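Local coordinates for GTP-sensing transcriptional pleiotropic repressor CodY (Clostridioides difficile, PDB 5N0L), which probably represses transcription in response to nutrient supply, sensing isoleucine through its GAF domain and probably also GTP, at residues E80-N94 and I103-V117. Numbering follows the deposited sequence.
Sequences EYTQNVLKIDETLEN and IFPEEHGRLQKYTTV. With ILE (isoleucine), chain G.
The isoleucine pocket of the GAF domain is closed on one flank by Tyr81 and Phe104, an aromatic pair that illustrates how one pocket residue can position the ligand-binding carboxylate of another. The edge of Phe104 is turned to the face of Tyr81 in a T-shaped stack, planes 64° apart, with Phe104 CD1 3.5 Å from Tyr81 CD2. One face of the Phe104 ring takes CD1 of the bound isoleucine; the opposite face is filled by Ile103 CG2. At the edge of the tyrosine, its hydroxyl receives the backbone N-H of Glu106 and donates to Glu107 OE2, 2.7 Å from Tyr81 OH, on the anti lone pair. A bend at chi2 (-55°) brings the Glu107 carboxylate to this hydroxyl and the ligand. Arg110 grips it side-on through NE and NH1, each meeting it from above its plane, and Glu107 OE1 accepts a hydrogen bond from the ligand's N at 2.9 Å. So held, the carboxylate probably stays ionised to match the ligand's ammonium group. Lys113 NZ, salt-bridged to Asp63, binds the ligand's O at 2.7 Å. Val85 CG1 also touches the Phe104 ring, and from there Ile88, Leu92, Ile103 and Val117 continue the packing, Ile88 CD1 reaching Val117 CG1 at 3.8 Å. Reciprocal N-H to O bonds join Leu92 and Val117 as an antiparallel hydrogen-bonded pair. Within this chain, strand 92-95 is an outermost strand of the five-stranded antiparallel sheet, beside 114-122, while helix 79-85 packs through Val85 on strand 125-134 and Thr116 touches helix 141-158.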
loop_
_atom_site.group_PDB
_atom_site.type_symbol
_atom_site.label_atom_id
_atom_site.label_comp_id
_atom_site.label_asym_id
_atom_site.label_seq_id
_atom_site.Cartn_x
_atom_site.Cartn_y
_atom_site.Cartn_z
ATOM N N GLU A 80 -25.874 19.742 10.005
ATOM C CA GLU A 80 -26.306 19.719 11.420
ATOM C C GLU A 80 -26.103 18.310 11.999
ATOM O O GLU A 80 -25.574 18.194 13.135
ATOM C CB GLU A 80 -27.741 20.146 11.523
ATOM C CG GLU A 80 -28.382 20.037 12.898
ATOM C CD GLU A 80 -29.347 21.135 13.236
ATOM O OE1 GLU A 80 -30.253 21.322 12.427
ATOM O OE2 GLU A 80 -29.258 21.748 14.351
ATOM N N TYR A 81 -26.497 17.292 11.258
ATOM C CA TYR A 81 -26.308 15.885 11.754
ATOM C C TYR A 81 -24.842 15.539 11.831
ATOM O O TYR A 81 -24.393 14.900 12.791
ATOM C CB TYR A 81 -27.052 14.882 10.897
ATOM C CG TYR A 81 -28.571 14.785 11.096
ATOM C CD1 TYR A 81 -29.339 15.832 11.622
ATOM C CD2 TYR A 81 -29.260 13.600 10.805
ATOM C CE1 TYR A 81 -30.711 15.697 11.813
ATOM C CE2 TYR A 81 -30.665 13.456 11.038
ATOM C CZ TYR A 81 -31.366 14.503 11.530
ATOM O OH TYR A 81 -32.713 14.403 11.807
ATOM N N THR A 82 -24.046 15.956 10.830
ATOM C CA THR A 82 -22.668 15.738 10.815
ATOM C C THR A 82 -21.953 16.299 12.011
ATOM O O THR A 82 -21.115 15.563 12.570
ATOM C CB THR A 82 -22.090 16.331 9.475
ATOM O OG1 THR A 82 -22.741 15.647 8.383
ATOM C CG2 THR A 82 -20.584 16.149 9.426
ATOM N N GLN A 83 -22.238 17.584 12.356
ATOM C CA GLN A 83 -21.704 18.334 13.522
ATOM C C GLN A 83 -22.136 17.672 14.842
ATOM O O GLN A 83 -21.217 17.543 15.802
ATOM C CB GLN A 83 -21.741 19.795 13.485
ATOM C CG GLN A 83 -21.058 20.284 12.158
ATOM C CD GLN A 83 -19.654 19.818 11.835
ATOM O OE1 GLN A 83 -18.710 19.826 12.697
ATOM N NE2 GLN A 83 -19.421 19.525 10.525
ATOM N N ASN A 84 -23.380 17.310 14.848
ATOM C CA ASN A 84 -23.938 16.820 16.117
ATOM C C ASN A 84 -23.402 15.463 16.493
ATOM O O ASN A 84 -23.143 15.274 17.701
ATOM C CB ASN A 84 -25.429 16.837 16.106
ATOM C CG ASN A 84 -26.026 18.249 16.160
ATOM O OD1 ASN A 84 -27.268 18.385 15.955
ATOM N ND2 ASN A 84 -25.210 19.283 16.449
ATOM N N VAL A 85 -23.182 14.547 15.557
ATOM C CA VAL A 85 -22.625 13.233 15.959
ATOM C C VAL A 85 -21.208 13.325 16.541
ATOM O O VAL A 85 -20.759 12.456 17.332
ATOM C CB VAL A 85 -22.806 12.128 14.918
ATOM C CG1 VAL A 85 -24.276 11.860 14.619
ATOM C CG2 VAL A 85 -21.974 12.410 13.630
ATOM N N LEU A 86 -20.417 14.370 16.153
ATOM C CA LEU A 86 -19.103 14.497 16.612
ATOM C C LEU A 86 -19.039 15.058 18.065
ATOM O O LEU A 86 -17.977 15.066 18.683
ATOM C CB LEU A 86 -18.305 15.397 15.659
ATOM C CG LEU A 86 -18.197 14.801 14.249
ATOM C CD1 LEU A 86 -17.567 15.899 13.322
ATOM C CD2 LEU A 86 -17.309 13.575 14.181
ATOM N N LYS A 87 -20.182 15.507 18.582
ATOM C CA LYS A 87 -20.307 15.986 19.986
ATOM C C LYS A 87 -20.401 14.785 20.934
ATOM O O LYS A 87 -20.213 14.996 22.132
ATOM C CB LYS A 87 -21.593 16.796 20.199
ATOM C CG LYS A 87 -21.666 18.082 19.407
ATOM C CD LYS A 87 -22.997 18.729 19.436
ATOM C CE LYS A 87 -22.982 20.000 18.606
ATOM N NZ LYS A 87 -24.137 20.855 18.843
ATOM N N ILE A 88 -20.612 13.601 20.398
ATOM C CA ILE A 88 -20.708 12.318 21.175
ATOM C C ILE A 88 -19.312 11.682 21.191
ATOM O O ILE A 88 -18.805 11.290 20.162
ATOM C CB ILE A 88 -21.759 11.382 20.507
ATOM C CG1 ILE A 88 -23.219 11.994 20.530
ATOM C CG2 ILE A 88 -21.787 9.951 21.105
ATOM C CD1 ILE A 88 -24.254 11.430 19.602
ATOM N N ASP A 89 -18.668 11.564 22.368
ATOM C CA ASP A 89 -17.301 10.988 22.430
ATOM C C ASP A 89 -17.188 9.542 22.907
ATOM O O ASP A 89 -16.140 8.971 22.825
ATOM C CB ASP A 89 -16.356 11.862 23.269
ATOM C CG ASP A 89 -16.602 11.755 24.774
ATOM O OD1 ASP A 89 -17.755 11.559 25.235
ATOM O OD2 ASP A 89 -15.598 11.853 25.499
ATOM N N GLU A 90 -18.285 9.005 23.403
ATOM C CA GLU A 90 -18.428 7.593 23.810
ATOM C C GLU A 90 -19.740 7.086 23.298
ATOM O O GLU A 90 -20.627 7.874 23.089
ATOM C CB GLU A 90 -18.558 7.484 25.352
ATOM C CG GLU A 90 -17.565 8.168 26.162
ATOM C CD GLU A 90 -17.721 7.705 27.593
ATOM O OE1 GLU A 90 -16.810 6.990 28.043
ATOM O OE2 GLU A 90 -18.778 8.010 28.221
ATOM N N THR A 91 -19.903 5.757 23.184
ATOM C CA THR A 91 -21.138 5.230 22.788
ATOM C C THR A 91 -22.318 5.860 23.502
ATOM O O THR A 91 -22.399 5.975 24.758
ATOM C CB THR A 91 -21.147 3.706 22.861
ATOM O OG1 THR A 91 -20.154 3.161 22.011
ATOM C CG2 THR A 91 -22.525 3.153 22.459
ATOM N N LEU A 92 -23.271 6.295 22.707
ATOM C CA LEU A 92 -24.543 6.792 23.161
ATOM C C LEU A 92 -25.594 5.773 22.836
ATOM O O LEU A 92 -25.971 5.518 21.653
ATOM C CB LEU A 92 -24.841 8.123 22.503
ATOM C CG LEU A 92 -26.150 8.738 22.989
ATOM C CD1 LEU A 92 -26.200 9.060 24.506
ATOM C CD2 LEU A 92 -26.424 10.015 22.213
ATOM N N GLU A 93 -26.134 5.095 23.894
ATOM C CA GLU A 93 -27.076 4.018 23.584
ATOM C C GLU A 93 -28.469 4.367 23.840
ATOM O O GLU A 93 -28.773 5.039 24.817
ATOM C CB GLU A 93 -26.744 2.684 24.225
ATOM C CG GLU A 93 -26.690 2.606 25.672
ATOM C CD GLU A 93 -27.120 1.209 26.206
ATOM O OE1 GLU A 93 -27.292 0.122 25.553
ATOM O OE2 GLU A 93 -27.348 1.238 27.372
ATOM N N ASN A 94 -29.348 3.875 22.974
ATOM C CA ASN A 94 -30.786 3.985 23.148
ATOM C C ASN A 94 -31.307 5.362 23.308
ATOM O O ASN A 94 -32.105 5.654 24.153
ATOM C CB ASN A 94 -31.274 3.058 24.348
ATOM C CG ASN A 94 -31.058 1.640 24.074
ATOM O OD1 ASN A 94 -30.566 0.842 24.955
ATOM N ND2 ASN A 94 -31.426 1.249 22.879
ATOM N N ILE A 103 -29.723 15.711 19.202
ATOM C CA ILE A 103 -28.705 15.288 18.234
ATOM C C ILE A 103 -29.196 15.283 16.774
ATOM O O ILE A 103 -28.419 15.699 15.842
ATOM C CB ILE A 103 -28.228 13.856 18.576
ATOM C CG1 ILE A 103 -27.572 13.894 19.981
ATOM C CG2 ILE A 103 -27.210 13.400 17.542
ATOM C CD1 ILE A 103 -27.802 12.638 20.754
ATOM N N PHE A 104 -30.406 14.839 16.540
ATOM C CA PHE A 104 -30.943 14.639 15.189
ATOM C C PHE A 104 -32.221 15.436 15.126
ATOM O O PHE A 104 -33.340 14.899 15.328
ATOM C CB PHE A 104 -31.177 13.162 14.894
ATOM C CG PHE A 104 -29.982 12.328 14.989
ATOM C CD1 PHE A 104 -28.901 12.438 14.106
ATOM C CD2 PHE A 104 -29.912 11.305 15.975
ATOM C CE1 PHE A 104 -27.818 11.636 14.186
ATOM C CE2 PHE A 104 -28.801 10.496 16.090
ATOM C CZ PHE A 104 -27.730 10.612 15.207
ATOM N N PRO A 105 -32.102 16.758 14.758
ATOM C CA PRO A 105 -33.297 17.581 14.961
ATOM C C PRO A 105 -34.478 17.417 14.046
ATOM O O PRO A 105 -35.522 18.008 14.341
ATOM C CB PRO A 105 -32.760 19.007 14.861
ATOM C CG PRO A 105 -31.435 18.930 15.378
ATOM C CD PRO A 105 -30.899 17.601 14.928
ATOM N N GLU A 106 -34.330 16.623 12.979
ATOM C CA GLU A 106 -35.367 16.428 12.010
ATOM C C GLU A 106 -36.113 15.137 12.195
ATOM O O GLU A 106 -36.743 14.598 11.248
ATOM C CB GLU A 106 -34.740 16.409 10.574
ATOM C CG GLU A 106 -33.918 17.619 10.198
ATOM C CD GLU A 106 -34.675 18.867 10.511
ATOM O OE1 GLU A 106 -35.811 18.999 9.975
ATOM O OE2 GLU A 106 -34.169 19.678 11.334
ATOM N N GLU A 107 -36.094 14.599 13.400
ATOM C CA GLU A 107 -36.674 13.309 13.545
ATOM C C GLU A 107 -38.105 13.291 14.031
ATOM O O GLU A 107 -38.565 12.198 14.550
ATOM C CB GLU A 107 -35.794 12.452 14.496
ATOM C CG GLU A 107 -34.448 12.133 13.935
ATOM C CD GLU A 107 -34.496 11.455 12.588
ATOM O OE1 GLU A 107 -35.083 10.346 12.563
ATOM O OE2 GLU A 107 -33.947 12.054 11.551
ATOM N N HIS A 108 -38.863 14.368 13.819
ATOM C CA HIS A 108 -40.168 14.544 14.507
ATOM C C HIS A 108 -41.280 13.448 14.327
ATOM O O HIS A 108 -42.128 13.236 15.274
ATOM C CB HIS A 108 -40.734 15.970 14.368
ATOM C CG HIS A 108 -41.002 16.616 15.699
ATOM N ND1 HIS A 108 -41.835 16.040 16.648
ATOM C CD2 HIS A 108 -40.490 17.733 16.279
ATOM C CE1 HIS A 108 -41.845 16.785 17.743
ATOM N NE2 HIS A 108 -41.046 17.824 17.540
ATOM N N GLY A 109 -41.304 12.719 13.200
ATOM C CA GLY A 109 -42.228 11.513 13.167
ATOM C C GLY A 109 -41.628 10.164 13.646
ATOM O O GLY A 109 -42.262 9.107 13.501
ATOM N N ARG A 110 -40.406 10.171 14.190
ATOM C CA ARG A 110 -39.633 8.919 14.357
ATOM C C ARG A 110 -39.087 8.864 15.789
ATOM O O ARG A 110 -38.012 8.338 16.040
ATOM C CB ARG A 110 -38.477 8.851 13.338
ATOM C CG ARG A 110 -38.936 8.806 11.892
ATOM C CD ARG A 110 -37.803 8.598 10.905
ATOM N NE ARG A 110 -36.896 9.753 10.690
ATOM C CZ ARG A 110 -36.860 10.526 9.597
ATOM N NH1 ARG A 110 -35.966 11.490 9.515
ATOM N NH2 ARG A 110 -37.724 10.366 8.600
ATOM N N LEU A 111 -39.850 9.402 16.740
ATOM C CA LEU A 111 -39.324 9.625 18.096
ATOM C C LEU A 111 -39.463 8.376 18.899
ATOM O O LEU A 111 -38.831 8.309 19.967
ATOM C CB LEU A 111 -39.962 10.813 18.840
ATOM C CG LEU A 111 -39.760 12.174 18.084
ATOM C CD1 LEU A 111 -40.483 13.273 18.852
ATOM C CD2 LEU A 111 -38.265 12.475 17.929
ATOM N N GLN A 112 -40.244 7.416 18.398
ATOM C CA GLN A 112 -40.412 6.062 19.074
ATOM C C GLN A 112 -39.245 5.110 18.798
ATOM O O GLN A 112 -39.126 4.037 19.329
ATOM C CB GLN A 112 -41.721 5.353 18.741
ATOM C CG GLN A 112 -42.832 6.131 18.105
ATOM C CD GLN A 112 -42.730 6.070 16.584
ATOM O OE1 GLN A 112 -43.318 5.139 15.968
ATOM N NE2 GLN A 112 -41.965 7.041 15.960
ATOM N N LYS A 113 -38.314 5.484 17.975
ATOM C CA LYS A 113 -37.187 4.649 17.671
ATOM C C LYS A 113 -36.085 4.705 18.752
ATOM O O LYS A 113 -36.041 5.602 19.572
ATOM C CB LYS A 113 -36.561 5.120 16.330
ATOM C CG LYS A 113 -37.590 4.905 15.233
ATOM C CD LYS A 113 -37.019 5.233 13.858
ATOM C CE LYS A 113 -36.191 4.124 13.341
ATOM N NZ LYS A 113 -35.696 4.281 11.920
ATOM N N TYR A 114 -35.280 3.650 18.762
ATOM C CA TYR A 114 -34.085 3.587 19.568
ATOM C C TYR A 114 -32.931 3.747 18.644
ATOM O O TYR A 114 -32.832 2.992 17.679
ATOM C CB TYR A 114 -33.949 2.190 20.238
ATOM C CG TYR A 114 -35.134 1.911 21.202
ATOM C CD1 TYR A 114 -35.054 2.327 22.517
ATOM C CD2 TYR A 114 -36.260 1.262 20.785
ATOM C CE1 TYR A 114 -36.121 2.104 23.380
ATOM C CE2 TYR A 114 -37.348 1.011 21.645
ATOM C CZ TYR A 114 -37.273 1.470 22.947
ATOM O OH TYR A 114 -38.318 1.163 23.851
ATOM N N THR A 115 -32.076 4.673 18.984
ATOM C CA THR A 115 -30.879 4.939 18.185
ATOM C C THR A 115 -29.597 4.878 19.030
ATOM O O THR A 115 -29.532 5.465 20.134
ATOM C CB THR A 115 -31.040 6.343 17.521
ATOM O OG1 THR A 115 -32.202 6.287 16.675
ATOM C CG2 THR A 115 -29.706 6.632 16.688
ATOM N N THR A 116 -28.625 4.127 18.553
ATOM C CA THR A 116 -27.336 4.040 19.131
ATOM C C THR A 116 -26.269 4.670 18.218
ATOM O O THR A 116 -26.245 4.385 17.003
ATOM C CB THR A 116 -27.041 2.583 19.446
ATOM O OG1 THR A 116 -27.968 2.184 20.523
ATOM C CG2 THR A 116 -25.587 2.355 19.883
ATOM N N VAL A 117 -25.420 5.452 18.818
ATOM C CA VAL A 117 -24.347 6.213 18.102
ATOM C C VAL A 117 -22.988 5.854 18.666
ATOM O O VAL A 117 -22.687 6.029 19.910
ATOM C CB VAL A 117 -24.614 7.708 18.200
ATOM C CG1 VAL A 117 -23.566 8.488 17.349
ATOM C CG2 VAL A 117 -26.055 8.060 17.802
HETATM N N ILE G . -33.534 9.091 10.438
HETATM C CA ILE G . -32.600 8.044 10.950
HETATM C C ILE G . -33.289 6.704 10.947
HETATM O O ILE G . -34.392 6.607 11.481
HETATM C CB ILE G . -32.102 8.418 12.329
HETATM C CG1 ILE G . -31.246 9.689 12.223
HETATM C CG2 ILE G . -31.201 7.359 12.868
HETATM C CD1 ILE G . -29.842 9.483 11.683
HETATM O OXT ILE G . -32.759 5.803 10.331
HETATM O O HOH W 1 -31.223 19.296 11.106
#